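Local coordinates for fibronectin-binding protein BBK32 (Borrelia burgdorferi, PDB 6N1L) that binds fibronectin and, through the domain described here, binds C1r and inhibits the classical pathway of complement, at residues Tyr9-Leu13 against Asn89-Asp95; Thr33-Ser38 against Leu122-Lys127; Glu108-Leu112 against Ser132-Met136; Val20-Ile24 against Leu140-Gln144; Thr26-Ile30 against Asn72-Leu76. All blocks are in the same frame, centred on the assembly; numbering follows the deposited sequence.

Contact 1: Tyr9-Leu13 against Asn89-Asp95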
# COMPACT_ATOMS: atom_id res chain seq x y z
N TYR A 9 1.77 -27.28 -9.24
CA TYR A 9 2.46 -26.52 -8.21
C TYR A 9 3.08 -25.25 -8.78
O TYR A 9 3.21 -24.25 -8.07
CB TYR A 9 3.54 -27.38 -7.56
CG TYR A 9 4.05 -26.91 -6.22
CD1 TYR A 9 5.22 -26.15 -6.13
CD2 TYR A 9 3.39 -27.25 -5.04
CE1 TYR A 9 5.71 -25.74 -4.89
CE2 TYR A 9 3.87 -26.83 -3.80
CZ TYR A 9 5.03 -26.08 -3.73
OH TYR A 9 5.51 -25.67 -2.51
N GLN A 10 3.47 -25.29 -10.06
CA GLN A 10 3.97 -24.09 -10.71
C GLN A 10 2.91 -23.00 -10.76
O GLN A 10 3.22 -21.81 -10.57
CB GLN A 10 4.45 -24.42 -12.13
CG GLN A 10 5.96 -24.52 -12.25
CD GLN A 10 6.67 -23.34 -11.62
OE1 GLN A 10 6.35 -22.18 -11.91
NE2 GLN A 10 7.63 -23.62 -10.75
N SER A 11 1.65 -23.38 -11.02
CA SER A 11 0.60 -22.37 -11.10
C SER A 11 0.35 -21.71 -9.74
O SER A 11 -0.08 -20.55 -9.70
CB SER A 11 -0.69 -22.99 -11.64
OG SER A 11 -1.47 -23.58 -10.61
N TYR A 12 0.62 -22.42 -8.64
CA TYR A 12 0.59 -21.77 -7.33
C TYR A 12 1.68 -20.72 -7.22
O TYR A 12 1.43 -19.59 -6.79
CB TYR A 12 0.75 -22.81 -6.22
CG TYR A 12 -0.35 -23.86 -6.16
CD1 TYR A 12 -1.68 -23.51 -6.36
CD2 TYR A 12 -0.05 -25.19 -5.89
CE1 TYR A 12 -2.68 -24.47 -6.30
CE2 TYR A 12 -1.04 -26.15 -5.83
CZ TYR A 12 -2.36 -25.79 -6.03
OH TYR A 12 -3.36 -26.74 -5.98
N LEU A 13 2.91 -21.08 -7.60
CA LEU A 13 4.02 -20.13 -7.53
C LEU A 13 3.77 -18.93 -8.44
O LEU A 13 4.07 -17.79 -8.06
CB LEU A 13 5.33 -20.83 -7.88
CG LEU A 13 5.82 -21.88 -6.88
CD1 LEU A 13 6.78 -22.86 -7.54
CD2 LEU A 13 6.48 -21.22 -5.68
N ASN A 89 -0.91 -23.77 -0.14
CA ASN A 89 -0.61 -25.02 -0.83
C ASN A 89 0.88 -25.32 -0.88
O ASN A 89 1.27 -26.44 -1.28
CB ASN A 89 -1.19 -24.99 -2.25
CG ASN A 89 -2.71 -24.92 -2.27
OD1 ASN A 89 -3.40 -25.89 -1.96
ND2 ASN A 89 -3.24 -23.75 -2.62
N PHE A 90 1.74 -24.38 -0.50
CA PHE A 90 3.18 -24.60 -0.54
C PHE A 90 3.60 -25.63 0.50
O PHE A 90 3.09 -25.65 1.63
CB PHE A 90 3.94 -23.28 -0.31
CG PHE A 90 3.80 -22.27 -1.44
CD1 PHE A 90 3.35 -22.65 -2.69
CD2 PHE A 90 4.14 -20.93 -1.23
CE1 PHE A 90 3.23 -21.73 -3.72
CE2 PHE A 90 4.02 -20.01 -2.25
CZ PHE A 90 3.57 -20.41 -3.50
N VAL A 91 4.56 -26.49 0.14
CA VAL A 91 4.98 -27.57 1.00
C VAL A 91 6.48 -27.58 1.31
O VAL A 91 6.89 -28.20 2.30
CB VAL A 91 4.57 -28.95 0.43
CG1 VAL A 91 3.06 -29.06 0.37
CG2 VAL A 91 5.19 -29.14 -0.94
N TYR A 92 7.32 -26.93 0.50
CA TYR A 92 8.76 -26.99 0.67
C TYR A 92 9.25 -25.91 1.63
O TYR A 92 8.51 -25.01 2.04
CB TYR A 92 9.46 -26.90 -0.68
CG TYR A 92 8.97 -27.96 -1.64
CD1 TYR A 92 9.27 -29.30 -1.44
CD2 TYR A 92 8.17 -27.63 -2.72
CE1 TYR A 92 8.81 -30.28 -2.30
CE2 TYR A 92 7.70 -28.60 -3.58
CZ TYR A 92 8.02 -29.92 -3.37
OH TYR A 92 7.55 -30.88 -4.23
N ILE A 93 10.53 -25.99 1.99
CA ILE A 93 11.01 -25.25 3.16
C ILE A 93 11.09 -23.75 2.87
O ILE A 93 10.77 -22.92 3.74
CB ILE A 93 12.36 -25.84 3.62
CG1 ILE A 93 12.74 -25.30 5.00
CG2 ILE A 93 13.47 -25.59 2.60
CD1 ILE A 93 12.37 -26.24 6.13
N ASN A 94 11.48 -23.37 1.65
CA ASN A 94 11.63 -21.96 1.32
C ASN A 94 10.27 -21.30 1.06
O ASN A 94 10.02 -20.19 1.53
CB ASN A 94 12.55 -21.79 0.11
CG ASN A 94 11.88 -22.17 -1.20
OD1 ASN A 94 11.32 -23.26 -1.34
ND2 ASN A 94 11.93 -21.26 -2.17
N ASP A 95 9.38 -21.97 0.31
CA ASP A 95 8.12 -21.33 -0.02
C ASP A 95 7.13 -21.36 1.14
O ASP A 95 6.23 -20.51 1.17
CB ASP A 95 7.52 -21.93 -1.29
CG ASP A 95 7.39 -23.45 -1.25
OD1 ASP A 95 7.45 -24.04 -0.15
OD2 ASP A 95 7.24 -24.05 -2.35
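The hydroxyl of Tyr9 reaches from the start of helix 9-44 into the loop 89-92 and the first turn of helix 93-117 and is gripped there from two directions. It accepts the backbone N-H of Val91, Val91 N to Tyr9 OH 2.9 Å with an angle of 162° at the hydrogen, and it donates to Asp95; both partners lie near the plane of the Tyr9 ring. The modelled separation of Tyr9 OH and Asp95 OD2, 2.4 Å, is very short, and its exact value is doubtful. Tyr9 gets there with CG anti to its own backbone N (chi1 -162°). The loop joins helix 66-87 to helix 93-117 and closes one end of the helical bundle with an aromatic cluster. Tyr92 sets its ring edge toward the face of Tyr9 in an offset edge-to-face pair, planes at 72° and Tyr92 CD2 3.6 Å from Tyr9 CZ, while Phe90 lies obliquely to the same ring. One turn along helix 9-44, Tyr12 takes the amide of Asn89 nearly parallel to its ring, with Asn89 CB over the face, 3.8 Å from Tyr12 CE2. The far end of Phe90 touches Tyr12 CB through CE1, and Phe90 CZ meets Leu13 CD2 at 3.7 Å.

Contact 2: Thr33-Ser38 against Leu122-Lys127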
# COMPACT_ATOMS: atom_id res chain seq x y z
N THR A 33 0.54 8.77 -4.12
CA THR A 33 -0.57 9.66 -3.78
C THR A 33 -0.22 10.54 -2.59
O THR A 33 -0.44 11.75 -2.59
CB THR A 33 -1.84 8.85 -3.48
OG1 THR A 33 -2.14 8.00 -4.59
CG2 THR A 33 -3.04 9.80 -3.28
N TYR A 34 0.35 9.93 -1.54
CA TYR A 34 0.82 10.70 -0.40
C TYR A 34 1.82 11.78 -0.83
O TYR A 34 1.71 12.93 -0.39
CB TYR A 34 1.45 9.75 0.61
CG TYR A 34 2.26 10.44 1.67
CD1 TYR A 34 1.65 11.17 2.67
CD2 TYR A 34 3.65 10.33 1.67
CE1 TYR A 34 2.42 11.81 3.66
CE2 TYR A 34 4.41 10.96 2.64
CZ TYR A 34 3.79 11.68 3.63
OH TYR A 34 4.56 12.30 4.59
N THR A 35 2.75 11.44 -1.72
CA THR A 35 3.75 12.42 -2.14
C THR A 35 3.09 13.60 -2.84
O THR A 35 3.38 14.77 -2.54
CB THR A 35 4.77 11.76 -3.06
OG1 THR A 35 5.51 10.77 -2.30
CG2 THR A 35 5.74 12.79 -3.62
N LEU A 36 2.16 13.30 -3.74
CA LEU A 36 1.45 14.35 -4.48
C LEU A 36 0.61 15.20 -3.55
O LEU A 36 0.63 16.44 -3.63
CB LEU A 36 0.60 13.71 -5.58
CG LEU A 36 -0.03 14.72 -6.55
CD1 LEU A 36 1.07 15.41 -7.30
CD2 LEU A 36 -0.96 13.98 -7.53
N PHE A 37 -0.16 14.56 -2.65
CA PHE A 37 -0.96 15.28 -1.66
C PHE A 37 -0.07 16.24 -0.87
O PHE A 37 -0.38 17.43 -0.74
CB PHE A 37 -1.63 14.24 -0.75
CG PHE A 37 -2.67 14.77 0.20
CD1 PHE A 37 -3.25 16.02 0.05
CD2 PHE A 37 -3.08 13.98 1.26
CE1 PHE A 37 -4.21 16.46 0.94
CE2 PHE A 37 -4.03 14.42 2.16
CZ PHE A 37 -4.60 15.66 1.99
N SER A 38 1.08 15.74 -0.39
CA SER A 38 2.02 16.57 0.37
C SER A 38 2.43 17.82 -0.40
O SER A 38 2.48 18.92 0.18
CB SER A 38 3.26 15.75 0.74
OG SER A 38 2.91 14.68 1.59
N LEU A 122 -7.39 13.45 6.71
CA LEU A 122 -6.87 12.58 5.66
C LEU A 122 -5.35 12.57 5.64
O LEU A 122 -4.72 11.51 5.53
CB LEU A 122 -7.42 12.99 4.29
CG LEU A 122 -6.94 12.08 3.15
CD1 LEU A 122 -7.21 10.61 3.49
CD2 LEU A 122 -7.56 12.43 1.80
N TYR A 123 -4.73 13.75 5.71
CA TYR A 123 -3.27 13.78 5.71
C TYR A 123 -2.70 13.03 6.91
O TYR A 123 -1.69 12.33 6.79
CB TYR A 123 -2.75 15.22 5.69
CG TYR A 123 -1.28 15.28 5.39
CD1 TYR A 123 -0.79 14.88 4.14
CD2 TYR A 123 -0.36 15.68 6.35
CE1 TYR A 123 0.56 14.90 3.86
CE2 TYR A 123 0.99 15.71 6.07
CZ TYR A 123 1.45 15.32 4.83
OH TYR A 123 2.79 15.34 4.54
N GLU A 124 -3.35 13.15 8.07
CA GLU A 124 -2.93 12.41 9.24
C GLU A 124 -3.08 10.91 9.03
O GLU A 124 -2.29 10.12 9.55
CB GLU A 124 -3.72 12.85 10.47
CG GLU A 124 -3.45 14.28 10.91
CD GLU A 124 -2.00 14.49 11.28
OE1 GLU A 124 -1.49 13.71 12.11
OE2 GLU A 124 -1.37 15.43 10.73
N ALA A 125 -4.12 10.49 8.29
CA ALA A 125 -4.30 9.07 8.00
C ALA A 125 -3.14 8.53 7.17
O ALA A 125 -2.56 7.49 7.49
CB ALA A 125 -5.64 8.86 7.28
N TYR A 126 -2.76 9.26 6.11
CA TYR A 126 -1.58 8.89 5.33
C TYR A 126 -0.34 8.84 6.21
O TYR A 126 0.41 7.86 6.19
CB TYR A 126 -1.38 9.88 4.17
CG TYR A 126 -2.16 9.57 2.92
CD1 TYR A 126 -1.71 8.60 2.01
CD2 TYR A 126 -3.35 10.24 2.63
CE1 TYR A 126 -2.42 8.32 0.86
CE2 TYR A 126 -4.07 9.97 1.48
CZ TYR A 126 -3.61 9.00 0.59
OH TYR A 126 -4.32 8.72 -0.53
N LYS A 127 -0.12 9.89 7.03
CA LYS A 127 1.06 9.91 7.89
C LYS A 127 1.10 8.71 8.83
O LYS A 127 2.18 8.21 9.15
CB LYS A 127 1.09 11.21 8.70
CG LYS A 127 1.94 12.30 8.07
CD LYS A 127 2.46 13.26 9.14
CE LYS A 127 1.34 14.11 9.72
NZ LYS A 127 1.65 14.60 11.10
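An aromatic cluster of Tyr34, Phe37 and Tyr123 joins helix 9-44 to the first turns of helix 122-147. Tyr123 turns its ring edge to the face of Phe37, planes at 82°, with Tyr123 CD1 3.8 Å from Phe37 CD2. Against Tyr34 the same ring lies nearly parallel but slid along, so that the two barely overlap and touch mainly through Tyr34 CE1 and Tyr123 CE1 at 3.6 Å. At its far end Tyr123 OH donates to Ser38 OG over 3.0 Å. The serine hydroxyl in turn donates to Tyr34 O, 2.9 Å from Ser38 OG, and that carbonyl also accepts the helical N-H of Ser38 from the other face of its plane. Through Ser38 the Tyr123 hydroxyl is linked to the backbone of helix 9-44. The two helices belong to an elongated helical bundle and run broadly antiparallel here, the axes of the segments 10.7 Å apart at an angle of 138°. Tyr126, its CG beside the backbone N (chi1 -85°), lies alongside Tyr34, pointing the other way, and brings CB to 3.6 Å from Tyr34 CD1; its hydroxyl lies by the methyl of Thr33, whose own hydroxyl bonds to Lys29 O. Phe37 also stacks with Phe64.

Contact 3: Glu108-Leu112 against Ser132-Met136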
# COMPACT_ATOMS: atom_id res chain seq x y z
N GLU A 108 -0.78 -7.22 9.30
CA GLU A 108 -0.37 -5.81 9.38
C GLU A 108 -1.28 -4.92 8.56
O GLU A 108 -1.64 -3.81 8.99
CB GLU A 108 1.09 -5.65 8.94
CG GLU A 108 1.60 -4.19 8.83
CD GLU A 108 1.82 -3.49 10.17
OE1 GLU A 108 1.79 -4.19 11.21
OE2 GLU A 108 2.03 -2.25 10.19
N ILE A 109 -1.68 -5.37 7.36
CA ILE A 109 -2.57 -4.56 6.52
C ILE A 109 -3.88 -4.30 7.24
O ILE A 109 -4.42 -3.18 7.20
CB ILE A 109 -2.80 -5.24 5.15
CG1 ILE A 109 -1.50 -5.27 4.36
CG2 ILE A 109 -3.84 -4.47 4.32
CD1 ILE A 109 -1.58 -6.07 3.09
N LYS A 110 -4.39 -5.31 7.94
CA LYS A 110 -5.63 -5.11 8.68
C LYS A 110 -5.45 -4.08 9.79
O LYS A 110 -6.35 -3.26 10.03
CB LYS A 110 -6.13 -6.45 9.24
CG LYS A 110 -6.70 -7.35 8.15
CD LYS A 110 -7.15 -8.69 8.72
CE LYS A 110 -7.40 -9.69 7.61
NZ LYS A 110 -7.17 -11.09 8.07
N THR A 111 -4.29 -4.08 10.44
CA THR A 111 -4.01 -3.08 11.47
C THR A 111 -3.96 -1.67 10.89
O THR A 111 -4.46 -0.72 11.49
CB THR A 111 -2.69 -3.42 12.17
OG1 THR A 111 -2.81 -4.68 12.82
CG2 THR A 111 -2.35 -2.37 13.22
N LEU A 112 -3.36 -1.53 9.70
CA LEU A 112 -3.31 -0.22 9.05
C LEU A 112 -4.69 0.26 8.63
O LEU A 112 -4.99 1.45 8.72
CB LEU A 112 -2.38 -0.29 7.84
CG LEU A 112 -0.92 -0.67 8.13
CD1 LEU A 112 -0.11 -0.66 6.83
CD2 LEU A 112 -0.31 0.27 9.15
N SER A 132 4.91 2.16 7.52
CA SER A 132 4.56 0.74 7.49
C SER A 132 4.46 0.20 6.07
O SER A 132 4.94 -0.90 5.79
CB SER A 132 3.24 0.51 8.23
OG SER A 132 3.39 0.80 9.62
N ILE A 133 3.85 0.96 5.15
CA ILE A 133 3.72 0.40 3.81
C ILE A 133 5.05 0.40 3.08
O ILE A 133 5.29 -0.47 2.23
CB ILE A 133 2.62 1.12 2.98
CG1 ILE A 133 2.98 2.58 2.73
CG2 ILE A 133 1.26 0.97 3.68
CD1 ILE A 133 2.08 3.26 1.67
N LEU A 134 5.93 1.35 3.37
CA LEU A 134 7.24 1.33 2.73
C LEU A 134 8.03 0.10 3.17
O LEU A 134 8.66 -0.56 2.35
CB LEU A 134 8.02 2.61 3.05
CG LEU A 134 7.61 3.89 2.30
CD1 LEU A 134 8.43 5.05 2.85
CD2 LEU A 134 7.86 3.69 0.82
N LEU A 135 7.96 -0.23 4.46
CA LEU A 135 8.62 -1.44 4.94
C LEU A 135 7.97 -2.70 4.37
O LEU A 135 8.66 -3.67 4.02
CB LEU A 135 8.60 -1.45 6.47
CG LEU A 135 9.53 -0.40 7.09
CD1 LEU A 135 9.26 -0.18 8.57
CD2 LEU A 135 10.98 -0.81 6.84
N MET A 136 6.64 -2.70 4.30
CA MET A 136 5.89 -3.81 3.74
C MET A 136 6.27 -4.07 2.28
O MET A 136 6.43 -5.23 1.87
CB MET A 136 4.40 -3.51 3.87
CG MET A 136 3.48 -4.61 3.37
SD MET A 136 1.76 -4.12 3.61
CE MET A 136 1.67 -4.07 5.40
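Helices 93-117 and 122-147 run antiparallel at 162° through these segments, with the axes of the two segments 11.4 Å apart at their closest. Across that fairly wide gap Met136 does much of the filling. Its chain is extended from the backbone through CG to SD (chi1 -178°, chi2 179°), and the bend at the last torsion swings the methyl toward Glu108. Met136 CE comes to 3.4 Å from Glu108 CG, while the sulfur sits against Ile109, Met136 SD 3.5 Å from Ile109 CG1, the two side chains running across each other. Both methyls of Leu112 touch Ser132 CB, Leu112 CD2 at 3.7 Å from it, and Leu112 CD1 also packs on Ile133 CG2 at 3.8 Å. At the margin the Glu108 chain folds at chi2, turning the carboxylate toward Ser132, where Ser132 OG gives a weak hydrogen bond to Glu108 OE2 over 3.4 Å. The aliphatic part of the glutamate thus covers the methionine methyl; Glu108 and Ser132 are both partly exposed. Inward, the contact rests on both other long helices: Ile109 meets Leu76 and Ile80, and Leu112 meets Phe73, all of helix 66-87, while Ile133 and Met136 lie on Ile27 of helix 9-44.

Contact 4: Val20-Ile24 against Leu140-Gln144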
# COMPACT_ATOMS: atom_id res chain seq x y z
N VAL A 20 1.61 -10.83 -5.46
CA VAL A 20 2.58 -10.06 -4.70
C VAL A 20 3.06 -8.86 -5.52
O VAL A 20 3.17 -7.74 -5.01
CB VAL A 20 3.75 -10.96 -4.26
CG1 VAL A 20 4.86 -10.13 -3.65
CG2 VAL A 20 3.24 -11.99 -3.25
N ASP A 21 3.33 -9.08 -6.81
CA ASP A 21 3.73 -7.97 -7.68
C ASP A 21 2.65 -6.90 -7.72
O ASP A 21 2.95 -5.70 -7.67
CB ASP A 21 4.01 -8.47 -9.09
CG ASP A 21 5.46 -8.87 -9.30
OD1 ASP A 21 6.28 -8.71 -8.37
OD2 ASP A 21 5.78 -9.36 -10.41
N SER A 22 1.38 -7.31 -7.84
CA SER A 22 0.29 -6.35 -7.83
C SER A 22 0.19 -5.62 -6.50
O SER A 22 -0.16 -4.44 -6.46
CB SER A 22 -1.03 -7.05 -8.14
OG SER A 22 -0.96 -7.73 -9.39
N ALA A 23 0.47 -6.31 -5.40
CA ALA A 23 0.44 -5.65 -4.10
C ALA A 23 1.54 -4.61 -4.00
O ALA A 23 1.33 -3.51 -3.46
CB ALA A 23 0.56 -6.68 -2.97
N ILE A 24 2.72 -4.93 -4.54
CA ILE A 24 3.84 -4.00 -4.54
C ILE A 24 3.47 -2.75 -5.32
O ILE A 24 3.68 -1.62 -4.86
CB ILE A 24 5.10 -4.67 -5.11
CG1 ILE A 24 5.62 -5.74 -4.15
CG2 ILE A 24 6.20 -3.63 -5.38
CD1 ILE A 24 6.82 -6.51 -4.70
N LEU A 140 7.66 -7.54 0.86
CA LEU A 140 7.09 -8.23 -0.29
C LEU A 140 8.14 -8.49 -1.36
O LEU A 140 8.08 -9.51 -2.06
CB LEU A 140 5.94 -7.41 -0.88
CG LEU A 140 4.70 -7.31 0.02
CD1 LEU A 140 3.70 -6.31 -0.57
CD2 LEU A 140 4.03 -8.68 0.20
N LYS A 141 9.11 -7.59 -1.51
CA LYS A 141 10.21 -7.82 -2.45
C LYS A 141 11.06 -9.01 -2.01
O LYS A 141 11.52 -9.79 -2.85
CB LYS A 141 11.06 -6.56 -2.58
CG LYS A 141 10.43 -5.48 -3.45
CD LYS A 141 11.12 -4.13 -3.26
CE LYS A 141 10.38 -3.01 -3.97
NZ LYS A 141 10.51 -3.10 -5.46
N GLU A 142 11.27 -9.16 -0.70
CA GLU A 142 11.94 -10.35 -0.18
C GLU A 142 11.16 -11.61 -0.53
O GLU A 142 11.75 -12.63 -0.93
CB GLU A 142 12.11 -10.23 1.32
CG GLU A 142 13.38 -9.51 1.73
CD GLU A 142 13.21 -8.66 2.97
OE1 GLU A 142 12.59 -9.13 3.95
OE2 GLU A 142 13.71 -7.51 2.97
N VAL A 143 9.84 -11.58 -0.36
CA VAL A 143 9.00 -12.73 -0.69
C VAL A 143 9.23 -13.15 -2.13
O VAL A 143 9.38 -14.35 -2.43
CB VAL A 143 7.52 -12.40 -0.42
CG1 VAL A 143 6.61 -13.35 -1.20
CG2 VAL A 143 7.22 -12.44 1.07
N GLN A 144 9.26 -12.18 -3.04
CA GLN A 144 9.48 -12.50 -4.45
C GLN A 144 10.80 -13.21 -4.67
O GLN A 144 10.88 -14.12 -5.51
CB GLN A 144 9.41 -11.22 -5.29
CG GLN A 144 8.02 -10.61 -5.38
CD GLN A 144 7.06 -11.44 -6.24
OE1 GLN A 144 6.93 -12.66 -6.06
NE2 GLN A 144 6.39 -10.78 -7.17
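Val20 begins the contact by lodging against Leu140 and Gln144, where the N-terminal half of helix 9-44 meets the C-terminal half of helix 122-147 in this helical bundle. The axes of the two segments are antiparallel at 155° and approach to 9.9 Å. Val20 divides its methyls: CG1, anti to the backbone N (chi1 172°), lies 3.6 Å from Gln144 CG and equally near the Leu140 carbonyl oxygen, whereas CG2 turns to Val143. The CB of Asp21 points away from helix 122-147, yet its carboxylate comes round to the amide of Gln144, the two planes 78° apart. Gln144 NE2 donates to Asp21 OD1, although the modelled spacing is so short that its precise length is doubtful; the same nitrogen bonds to Lys17 O, so the amide is probably shared between two acceptors on helix 9-44. A bend at chi2 of Gln144 folds its chain back toward them, over Val20. Ala23 then offers its methyl to Leu140, CB to Leu140 CD1 4.0 Å, beside Leu76 and Ile80 of helix 66-87. Leu140 is backed by Leu102 and Ile105 of helix 93-117, which joins all four long helices at this level. Ile24 lies antiparallel beside Leu140, its CG1 3.7 Å from Leu140 CB, and its terminal methyl CD1 ends 4.0 Å from Lys141 CG, against the aliphatic chain of the lysine.

Contact 5: Thr26-Ile30 against Asn72-Leu76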
# COMPACT_ATOMS: atom_id res chain seq x y z
N THR A 26 0.49 -1.61 -5.85
CA THR A 26 -0.54 -0.87 -5.12
C THR A 26 0.08 -0.02 -4.02
O THR A 26 -0.34 1.13 -3.82
CB THR A 26 -1.57 -1.83 -4.55
OG1 THR A 26 -2.09 -2.66 -5.61
CG2 THR A 26 -2.71 -1.09 -3.89
N ILE A 27 1.05 -0.57 -3.28
CA ILE A 27 1.74 0.24 -2.28
C ILE A 27 2.40 1.44 -2.94
O ILE A 27 2.32 2.56 -2.43
CB ILE A 27 2.76 -0.61 -1.51
CG1 ILE A 27 2.00 -1.61 -0.65
CG2 ILE A 27 3.65 0.32 -0.66
CD1 ILE A 27 2.90 -2.62 0.11
N THR A 28 3.05 1.24 -4.08
CA THR A 28 3.70 2.37 -4.74
C THR A 28 2.67 3.42 -5.13
O THR A 28 2.91 4.63 -4.98
CB THR A 28 4.49 1.89 -5.96
OG1 THR A 28 5.47 0.92 -5.55
CG2 THR A 28 5.21 3.03 -6.64
N LYS A 29 1.49 2.98 -5.58
CA LYS A 29 0.41 3.91 -5.91
C LYS A 29 -0.02 4.72 -4.69
O LYS A 29 -0.21 5.94 -4.78
CB LYS A 29 -0.77 3.14 -6.49
CG LYS A 29 -1.94 4.01 -6.92
CD LYS A 29 -3.14 3.14 -7.28
CE LYS A 29 -4.33 3.98 -7.73
NZ LYS A 29 -5.53 3.13 -7.99
N ILE A 30 -0.16 4.06 -3.53
CA ILE A 30 -0.54 4.76 -2.31
C ILE A 30 0.55 5.76 -1.92
O ILE A 30 0.25 6.90 -1.54
CB ILE A 30 -0.81 3.77 -1.17
CG1 ILE A 30 -2.03 2.90 -1.46
CG2 ILE A 30 -1.05 4.52 0.12
CD1 ILE A 30 -2.14 1.64 -0.54
N ASN A 72 -7.71 1.84 -2.19
CA ASN A 72 -6.37 1.31 -2.44
C ASN A 72 -5.96 0.30 -1.36
O ASN A 72 -5.28 -0.69 -1.66
CB ASN A 72 -5.36 2.46 -2.51
CG ASN A 72 -5.48 3.25 -3.81
OD1 ASN A 72 -6.04 2.78 -4.79
ND2 ASN A 72 -4.93 4.46 -3.80
N PHE A 73 -6.35 0.53 -0.10
CA PHE A 73 -5.99 -0.45 0.92
C PHE A 73 -6.79 -1.74 0.77
O PHE A 73 -6.27 -2.83 1.02
CB PHE A 73 -6.15 0.12 2.33
CG PHE A 73 -4.85 0.59 2.93
CD1 PHE A 73 -4.38 1.87 2.68
CD2 PHE A 73 -4.07 -0.27 3.69
CE1 PHE A 73 -3.16 2.29 3.21
CE2 PHE A 73 -2.86 0.14 4.21
CZ PHE A 73 -2.40 1.43 3.98
N LYS A 74 -8.05 -1.64 0.35
CA LYS A 74 -8.79 -2.88 0.09
C LYS A 74 -8.19 -3.64 -1.07
O LYS A 74 -8.09 -4.88 -1.03
CB LYS A 74 -10.27 -2.59 -0.13
CG LYS A 74 -11.04 -2.40 1.18
CD LYS A 74 -10.57 -3.41 2.25
CE LYS A 74 -11.36 -3.28 3.56
NZ LYS A 74 -11.01 -4.32 4.59
N THR A 75 -7.76 -2.93 -2.12
CA THR A 75 -7.07 -3.58 -3.23
C THR A 75 -5.80 -4.28 -2.74
O THR A 75 -5.54 -5.45 -3.07
CB THR A 75 -6.72 -2.56 -4.31
OG1 THR A 75 -7.92 -2.02 -4.89
CG2 THR A 75 -5.87 -3.19 -5.39
N LEU A 76 -5.02 -3.59 -1.91
CA LEU A 76 -3.81 -4.18 -1.34
C LEU A 76 -4.13 -5.43 -0.51
O LEU A 76 -3.49 -6.47 -0.68
CB LEU A 76 -3.07 -3.14 -0.50
CG LEU A 76 -1.85 -3.62 0.31
CD1 LEU A 76 -0.79 -4.24 -0.58
CD2 LEU A 76 -1.27 -2.42 1.05
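This is a close antiparallel helix-helix contact near the centre of the bundle, between the middle of helix 9-44 and helix 66-87. The axes of the two segments lie 9.7 Å apart at 163°, and the backbones come nearest at Thr26 and Leu76, whose CA atoms are 6.0 Å apart. The small side chain of Thr26 suits this approach: its methyl, anti to the backbone N, points into the facing helix and stands 3.4 Å from Asn72 O (Thr26 CG2), while its hydroxyl bonds within its own helix to Ser22 O. Asn72 takes up the other end. Ile30 runs beside it, head to tail, Ile30 CG1 3.5 Å from Asn72 CB, and the extended Lys29 chain passes across the asparagine, so that Lys29 NZ reaches Asn72 OD1 for a weak hydrogen bond of 3.3 Å. Deeper in, Ile27 CG1 meets Leu76 CD2 at 3.8 Å. The terminal methyl of Ile30 makes an off-centre CH-pi contact with the Phe73 ring, Ile30 CD1 4.3 Å from the ring centroid. Phe73 points its CB away from helix 9-44, and its ring continues into the core, among Leu112, Ile113 and Ile116 of helix 93-117 and Ile129 and Ile133 of helix 122-147; Leu76 rests on Ile109 of the former, and Ile27 on Leu140 of the latter.

The five contacts run along one elongated bundle of four long helices, 9-44, 66-87, 93-117 and 122-147. Contacts 1 and 2 lie on opposite sides of the chain's centre, their centres 37 Å apart, with contacts 4, 5 and 3 between them. Helix 9-44 serves contacts 1, 4, 5 and 2 in that order, whereas contact 3 pairs the last two helices. Contact 5 is nested within the loops closed by contacts 1 and 4. It touches contacts 2, 3 and 4, meeting contact 3 through Phe73 on Leu112 and Ile133, so the middle forms one continuous core. Contact 1 touches none of the others. Together they bring distant parts of the sequence into one helical domain, the complement inhibitory part of BBK32.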